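Local coordinates for protein putative O-GlcNAcase nagJ (PDB 6PV5) that probably removes N-acetylglucosamine or related N-acetylhexosamine residues from glycoconjugates, as a family 84 glycoside hydrolase of Clostridium perfringens, at residues D151-G154 against T155-V159; N319-K323 against E324-N328; D387-K390 against V391-Y395. All blocks are in the same frame, centred on the assembly; numbering follows the deposited sequence.

Interaction 1 of 3, residues D151-G154 against T155-V159; sequences DETG and TFYGV
Thr-153 lays its methyl group over one face of the Tyr-157 ring, with CG2 3.2 Å from Tyr-157 CE2, a close approach. The pair stands one turn apart at the start of helix 152-163, an i to i+4 contact just beyond an N-cap, in the mixed-sheet domain that precedes the catalytic barrel. Thr-153 CG2 is trans to its own backbone N, and this brings the methyl over the ring, the two side chains lying side by side and pointing the same way. Thr-153 O lies over the same ring, offset toward its rim, and accepts from Tyr-157 N at 2.9 Å, a fairly straight bond (161°). The ring itself meets Trp-457 at about a right angle, so the helix start touches the barrel domain here.

At the cap, the two carboxylate oxygens of Asp-151 have different donors: OD2 accepts from Glu-130 N in a neighbouring loop, while OD1 accepts from Gly-154 N at 3.1 Å, the donor standing above the carboxylate plane. The first turn is closed by Thr-155 N, bonded to Asp-151 O at 3.1 Å. Phe-156 turns to Leu-77 of helix 72-82, and its CB rests 3.3 Å from Thr-153 O.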
loop_
_atom_site.group_PDB
_atom_site.type_symbol
_atom_site.label_atom_id
_atom_site.label_comp_id
_atom_site.label_asym_id
_atom_site.label_seq_id
_atom_site.Cartn_x
_atom_site.Cartn_y
_atom_site.Cartn_z
ATOM N N ASP A 151 17.240 16.228 -3.763
ATOM C CA ASP A 151 16.728 16.864 -2.559
ATOM C C ASP A 151 16.981 15.941 -1.369
ATOM O O ASP A 151 17.489 14.838 -1.535
ATOM C CB ASP A 151 15.253 17.247 -2.718
ATOM C CG ASP A 151 14.406 16.173 -3.392
ATOM O OD1 ASP A 151 14.914 15.043 -3.578
ATOM O OD2 ASP A 151 13.244 16.476 -3.749
ATOM N N GLU A 152 16.606 16.400 -0.173
ATOM C CA GLU A 152 16.901 15.690 1.059
ATOM C C GLU A 152 16.211 14.329 1.076
ATOM O O GLU A 152 16.766 13.363 1.599
ATOM C CB GLU A 152 16.560 16.550 2.276
ATOM C CG GLU A 152 17.751 17.359 2.769
ATOM C CD GLU A 152 17.448 18.382 3.849
ATOM O OE1 GLU A 152 16.754 19.364 3.538
ATOM O OE2 GLU A 152 17.905 18.190 4.998
ATOM N N THR A 153 15.013 14.261 0.484
ATOM C CA THR A 153 14.269 13.012 0.433
ATOM C C THR A 153 14.938 12.074 -0.559
ATOM O O THR A 153 15.140 10.904 -0.248
ATOM C CB THR A 153 12.797 13.238 0.081
ATOM O OG1 THR A 153 12.238 13.961 1.178
ATOM C CG2 THR A 153 12.048 11.939 -0.127
ATOM N N GLY A 154 15.292 12.619 -1.731
ATOM C CA GLY A 154 15.953 11.876 -2.791
ATOM C C GLY A 154 17.191 11.131 -2.292
ATOM O O GLY A 154 17.460 10.012 -2.725
ATOM N N THR A 155 17.936 11.769 -1.384
ATOM C CA THR A 155 19.197 11.248 -0.875
ATOM C C THR A 155 18.925 10.108 0.115
ATOM O O THR A 155 19.631 9.103 0.118
ATOM C CB THR A 155 20.079 12.384 -0.316
ATOM O OG1 THR A 155 20.309 13.355 -1.342
ATOM C CG2 THR A 155 21.423 11.912 0.199
ATOM N N PHE A 156 17.904 10.298 0.960
ATOM C CA PHE A 156 17.372 9.274 1.848
ATOM C C PHE A 156 16.958 8.025 1.060
ATOM O O PHE A 156 17.353 6.917 1.421
ATOM C CB PHE A 156 16.247 9.881 2.685
ATOM C CG PHE A 156 15.696 9.020 3.792
ATOM C CD1 PHE A 156 16.230 9.082 5.071
ATOM C CD2 PHE A 156 14.606 8.190 3.571
ATOM C CE1 PHE A 156 15.705 8.310 6.099
ATOM C CE2 PHE A 156 14.078 7.428 4.601
ATOM C CZ PHE A 156 14.626 7.487 5.863
ATOM N N TYR A 157 16.215 8.209 -0.043
ATOM C CA TYR A 157 15.769 7.099 -0.875
ATOM C C TYR A 157 16.943 6.453 -1.603
ATOM O O TYR A 157 16.908 5.264 -1.906
ATOM C CB TYR A 157 14.712 7.523 -1.901
ATOM C CG TYR A 157 13.380 7.922 -1.316
ATOM C CD1 TYR A 157 12.988 7.481 -0.060
ATOM C CD2 TYR A 157 12.513 8.744 -2.017
ATOM C CE1 TYR A 157 11.785 7.870 0.502
ATOM C CE2 TYR A 157 11.286 9.106 -1.486
ATOM C CZ TYR A 157 10.921 8.673 -0.225
ATOM O OH TYR A 157 9.728 9.064 0.309
ATOM N N GLY A 158 17.963 7.256 -1.920
ATOM C CA GLY A 158 19.175 6.734 -2.532
ATOM C C GLY A 158 19.838 5.710 -1.618
ATOM O O GLY A 158 20.291 4.664 -2.083
ATOM N N VAL A 159 19.857 6.022 -0.316
ATOM C CA VAL A 159 20.467 5.158 0.684
ATOM C C VAL A 159 19.603 3.915 0.914
ATOM O O VAL A 159 20.130 2.823 1.124
ATOM C CB VAL A 159 20.723 5.913 2.003
ATOM C CG1 VAL A 159 21.305 4.993 3.061
ATOM C CG2 VAL A 159 21.611 7.134 1.805
#

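Interaction 2 of 3, residues N319-K323 against E324-N328; sequences NRFNK and EFIKN
Arg-320 and Glu-324, one turn apart, are joined by a salt bridge from Arg-320 NE to Glu-324 OE1 of 2.9 Å. The bond is straight (163°) and lies near the guanidinium plane, but it meets OE1 from above the carboxylate, the two planes being almost perpendicular. Arg-320 NH1 pairs with Glu-278, and the guanidinium also makes a cation-pi contact with Phe-281.

The backbone changes pitch here. Glu-324 N makes an ordinary i to i+4 bond to Arg-320 O at 2.7 Å. Phe-321 O then accepts twice, from Phe-325 N at 2.9 Å and from Ile-326 N at 3.1 Å, and Lys-327 N reaches back five residues to Asn-322 O: a wider pi-type turn near the helix end. Lys-327 bends at chi3 and chi4, which brings NZ back to Lys-323 O at 3.1 Å. Asn-322 ND2 is satisfied by Asp-365 and Asp-367.

On the buried side, Phe-325 CB sits over the centre of the Phe-321 ring, 4.1 Å from its centroid, the rings slid apart. Both reach Ala-288, and Phe-325 meets Phe-299 edge-to-face, so helix 311-326, in the beta-alpha-beta unit ending at strand 336-338, lies against barrel strand 298-302 and alongside helix 274-294.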
loop_
_atom_site.group_PDB
_atom_site.type_symbol
_atom_site.label_atom_id
_atom_site.label_comp_id
_atom_site.label_asym_id
_atom_site.label_seq_id
_atom_site.Cartn_x
_atom_site.Cartn_y
_atom_site.Cartn_z
ATOM N N ASN A 319 -11.002 27.093 1.287
ATOM C CA ASN A 319 -10.210 28.154 0.652
ATOM C C ASN A 319 -9.687 29.133 1.711
ATOM O O ASN A 319 -8.522 29.517 1.683
ATOM C CB ASN A 319 -11.005 28.964 -0.384
ATOM C CG ASN A 319 -11.525 28.169 -1.567
ATOM O OD1 ASN A 319 -10.930 27.181 -2.003
ATOM N ND2 ASN A 319 -12.638 28.617 -2.118
ATOM N N ARG A 320 -10.544 29.478 2.670
ATOM C CA ARG A 320 -10.161 30.338 3.776
ATOM C C ARG A 320 -9.043 29.693 4.590
ATOM O O ARG A 320 -8.053 30.360 4.897
ATOM C CB ARG A 320 -11.375 30.667 4.641
ATOM C CG ARG A 320 -11.237 31.986 5.396
ATOM C CD ARG A 320 -12.413 32.190 6.330
ATOM N NE ARG A 320 -12.061 33.097 7.414
ATOM C CZ ARG A 320 -12.898 33.456 8.376
ATOM N NH1 ARG A 320 -14.136 33.000 8.379
ATOM N NH2 ARG A 320 -12.502 34.271 9.338
ATOM N N PHE A 321 -9.183 28.390 4.900
ATOM C CA PHE A 321 -8.189 27.696 5.697
ATOM C C PHE A 321 -6.865 27.684 4.948
ATOM O O PHE A 321 -5.801 27.863 5.545
ATOM C CB PHE A 321 -8.645 26.279 6.075
ATOM C CG PHE A 321 -7.688 25.542 6.984
ATOM C CD1 PHE A 321 -7.827 25.602 8.360
ATOM C CD2 PHE A 321 -6.636 24.804 6.461
ATOM C CE1 PHE A 321 -6.947 24.919 9.194
ATOM C CE2 PHE A 321 -5.752 24.130 7.293
ATOM C CZ PHE A 321 -5.908 24.189 8.661
ATOM N N ASN A 322 -6.951 27.441 3.635
ATOM C CA ASN A 322 -5.790 27.387 2.765
ATOM C C ASN A 322 -5.101 28.759 2.747
ATOM O O ASN A 322 -3.870 28.848 2.735
ATOM C CB ASN A 322 -6.243 26.988 1.360
ATOM C CG ASN A 322 -5.115 26.695 0.406
ATOM O OD1 ASN A 322 -4.207 25.923 0.713
ATOM N ND2 ASN A 322 -5.203 27.245 -0.789
ATOM N N LYS A 323 -5.923 29.822 2.740
ATOM C CA LYS A 323 -5.450 31.191 2.614
ATOM C C LYS A 323 -4.882 31.675 3.952
ATOM O O LYS A 323 -3.770 32.184 3.997
ATOM C CB LYS A 323 -6.582 32.096 2.102
ATOM C CG LYS A 323 -6.164 33.524 1.768
ATOM C CD LYS A 323 -7.325 34.417 1.355
ATOM C CE LYS A 323 -6.929 35.858 1.096
ATOM N NZ LYS A 323 -6.593 36.581 2.349
ATOM N N GLU A 324 -5.648 31.488 5.033
ATOM C CA GLU A 324 -5.392 32.130 6.315
ATOM C C GLU A 324 -4.542 31.255 7.247
ATOM O O GLU A 324 -4.114 31.737 8.298
ATOM C CB GLU A 324 -6.701 32.592 6.956
ATOM C CG GLU A 324 -7.518 33.500 6.050
ATOM C CD GLU A 324 -8.780 34.123 6.627
ATOM O OE1 GLU A 324 -9.229 33.702 7.712
ATOM O OE2 GLU A 324 -9.333 35.025 5.969
ATOM N N PHE A 325 -4.270 29.994 6.857
ATOM C CA PHE A 325 -3.428 29.087 7.632
ATOM C C PHE A 325 -2.327 28.497 6.751
ATOM O O PHE A 325 -1.152 28.780 6.961
ATOM C CB PHE A 325 -4.239 28.036 8.409
ATOM C CG PHE A 325 -3.377 27.119 9.250
ATOM C CD1 PHE A 325 -3.085 27.431 10.572
ATOM C CD2 PHE A 325 -2.776 25.995 8.694
ATOM C CE1 PHE A 325 -2.246 26.620 11.324
ATOM C CE2 PHE A 325 -1.929 25.190 9.443
ATOM C CZ PHE A 325 -1.676 25.496 10.763
ATOM N N ILE A 326 -2.705 27.685 5.751
ATOM C CA ILE A 326 -1.725 26.911 5.001
ATOM C C ILE A 326 -0.587 27.790 4.483
ATOM O O ILE A 326 0.582 27.496 4.723
ATOM C CB ILE A 326 -2.359 26.117 3.833
ATOM C CG1 ILE A 326 -3.328 25.029 4.315
ATOM C CG2 ILE A 326 -1.272 25.578 2.910
ATOM C CD1 ILE A 326 -2.673 23.791 4.889
ATOM N N LYS A 327 -0.918 28.816 3.691
ATOM C CA LYS A 327 0.125 29.484 2.918
ATOM C C LYS A 327 1.052 30.347 3.779
ATOM O O LYS A 327 2.178 30.600 3.358
ATOM C CB LYS A 327 -0.468 30.294 1.766
ATOM C CG LYS A 327 -1.674 31.138 2.144
ATOM C CD LYS A 327 -2.230 31.923 0.961
ATOM C CE LYS A 327 -1.831 33.387 0.949
ATOM N NZ LYS A 327 -2.624 34.178 1.923
ATOM N N ASN A 328 0.588 30.785 4.961
ATOM C CA ASN A 328 1.362 31.657 5.847
ATOM C C ASN A 328 2.214 30.889 6.854
ATOM O O ASN A 328 3.078 31.485 7.485
ATOM C CB ASN A 328 0.491 32.616 6.665
ATOM C CG ASN A 328 -0.186 33.672 5.816
ATOM O OD1 ASN A 328 0.311 34.034 4.747
ATOM N ND2 ASN A 328 -1.337 34.145 6.272
#

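Interaction 3 of 3, residues D387-K390 against V391-Y395; sequences DAKK and VSNVY
Lys-389 O lies over one face of the Asn-393 carboxamide, 3.3 Å from Asn-393 CG, and Lys-389 CG, on the same side, is 3.6 Å from Asn-393 ND2; one turn on, the edge of the Tyr-395 ring faces Val-391 O in its plane. Helix 385-395, which holds these groups, is the crossover of the beta-alpha-beta unit between barrel strands 369-372 and 399-403 in the TIM-barrel domain. Lys-389 bends at chi2 (96°), and its chain crosses the Asn-393 side chain obliquely; Lys-389 O takes the backbone N of Asn-393 at 2.9 Å.

The buried side turns to the barrel. Val-391 packs against Trp-372 and Met-399, its CG2 lying 3.6 Å from Asp-387 O, and Ala-388 also meets Trp-372, while Tyr-395 touches helix 355-363. Ser-392 OG hydrogen-bonds to Glu-430, and the carboxylate of Asp-387 is held by Asn-375 and Ser-384 N near the helix start.

Ala-388 O receives Ser-392 N at 2.7 Å in a straight bond (164°), with a second, weak one from Val-391 N. On another side of the helix, Val-394 CG2 touches Lys-390 O at 3.3 Å.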
loop_
_atom_site.group_PDB
_atom_site.type_symbol
_atom_site.label_atom_id
_atom_site.label_comp_id
_atom_site.label_asym_id
_atom_site.label_seq_id
_atom_site.Cartn_x
_atom_site.Cartn_y
_atom_site.Cartn_z
ATOM N N ASP A 387 -11.658 6.810 -16.651
ATOM C CA ASP A 387 -12.340 7.121 -15.387
ATOM C C ASP A 387 -11.737 8.362 -14.709
ATOM O O ASP A 387 -12.460 9.212 -14.201
ATOM C CB ASP A 387 -12.184 6.008 -14.341
ATOM C CG ASP A 387 -12.814 4.669 -14.699
ATOM O OD1 ASP A 387 -13.808 4.675 -15.446
ATOM O OD2 ASP A 387 -12.307 3.620 -14.207
ATOM N N ALA A 388 -10.404 8.431 -14.641
ATOM C CA ALA A 388 -9.721 9.496 -13.917
ATOM C C ALA A 388 -9.825 10.811 -14.692
ATOM O O ALA A 388 -10.026 11.873 -14.098
ATOM C CB ALA A 388 -8.282 9.114 -13.733
ATOM N N LYS A 389 -9.703 10.710 -16.028
ATOM C CA LYS A 389 -9.829 11.851 -16.920
ATOM C C LYS A 389 -11.172 12.541 -16.709
ATOM O O LYS A 389 -11.238 13.758 -16.612
ATOM C CB LYS A 389 -9.639 11.408 -18.374
ATOM C CG LYS A 389 -9.682 12.526 -19.409
ATOM C CD LYS A 389 -8.313 13.043 -19.787
ATOM C CE LYS A 389 -8.335 13.872 -21.057
ATOM N NZ LYS A 389 -7.093 14.667 -21.203
ATOM N N LYS A 390 -12.245 11.754 -16.609
ATOM C CA LYS A 390 -13.573 12.318 -16.481
ATOM C C LYS A 390 -13.660 13.153 -15.206
ATOM O O LYS A 390 -14.389 14.134 -15.154
ATOM C CB LYS A 390 -14.644 11.228 -16.550
ATOM C CG LYS A 390 -16.067 11.760 -16.490
ATOM C CD LYS A 390 -17.132 10.718 -16.771
ATOM C CE LYS A 390 -18.483 11.348 -17.045
ATOM N NZ LYS A 390 -19.596 10.390 -16.823
ATOM N N VAL A 391 -12.930 12.743 -14.170
ATOM C CA VAL A 391 -13.044 13.408 -12.883
ATOM C C VAL A 391 -12.060 14.580 -12.850
ATOM O O VAL A 391 -12.415 15.635 -12.343
ATOM C CB VAL A 391 -12.840 12.440 -11.695
ATOM C CG1 VAL A 391 -12.797 13.187 -10.362
ATOM C CG2 VAL A 391 -13.929 11.366 -11.670
ATOM N N SER A 392 -10.848 14.389 -13.397
ATOM C CA SER A 392 -9.852 15.455 -13.405
ATOM C C SER A 392 -10.317 16.621 -14.283
ATOM O O SER A 392 -10.017 17.764 -13.976
ATOM C CB SER A 392 -8.503 14.961 -13.816
ATOM O OG SER A 392 -8.498 14.597 -15.195
ATOM N N ASN A 393 -11.114 16.327 -15.319
ATOM C CA ASN A 393 -11.692 17.359 -16.173
ATOM C C ASN A 393 -12.700 18.203 -15.409
ATOM O O ASN A 393 -12.795 19.402 -15.638
ATOM C CB ASN A 393 -12.267 16.810 -17.475
ATOM C CG ASN A 393 -11.164 16.472 -18.458
ATOM O OD1 ASN A 393 -10.029 16.942 -18.326
ATOM N ND2 ASN A 393 -11.482 15.649 -19.444
ATOM N N VAL A 394 -13.438 17.585 -14.486
ATOM C CA VAL A 394 -14.436 18.343 -13.748
ATOM C C VAL A 394 -13.731 19.237 -12.726
ATOM O O VAL A 394 -14.174 20.353 -12.487
ATOM C CB VAL A 394 -15.473 17.412 -13.083
ATOM C CG1 VAL A 394 -16.428 18.170 -12.177
ATOM C CG2 VAL A 394 -16.240 16.598 -14.122
ATOM N N TYR A 395 -12.637 18.733 -12.123
ATOM C CA TYR A 395 -11.984 19.392 -10.998
ATOM C C TYR A 395 -10.847 20.298 -11.472
ATOM O O TYR A 395 -10.282 21.050 -10.674
ATOM C CB TYR A 395 -11.504 18.361 -9.963
ATOM C CG TYR A 395 -12.524 18.085 -8.887
ATOM C CD1 TYR A 395 -13.443 17.052 -9.010
ATOM C CD2 TYR A 395 -12.568 18.861 -7.740
ATOM C CE1 TYR A 395 -14.394 16.820 -8.029
ATOM C CE2 TYR A 395 -13.502 18.637 -6.746
ATOM C CZ TYR A 395 -14.429 17.621 -6.899
ATOM O OH TYR A 395 -15.363 17.417 -5.927
#

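In the fold
The three contacts come in series along the chain, each local to one helix or its end. Interaction 1 is in helix 152-163 of the mixed-sheet domain resembling domain 2 of family 20 hydrolases, its centre 29 Å from that of interaction 2 and 32 Å from that of interaction 3. Interactions 2 and 3 belong to the eight-stranded barrel domain, in helices 311-326 and 385-395 of two beta-alpha-beta units; their centres are 25 Å apart and their nearest atoms about 10 Å, with no contact. Helix 355-363 lies between them in sequence. All three lie away from the predicted proton donor, Asp-305, interactions 2 and 3 being on outer helices of the barrel.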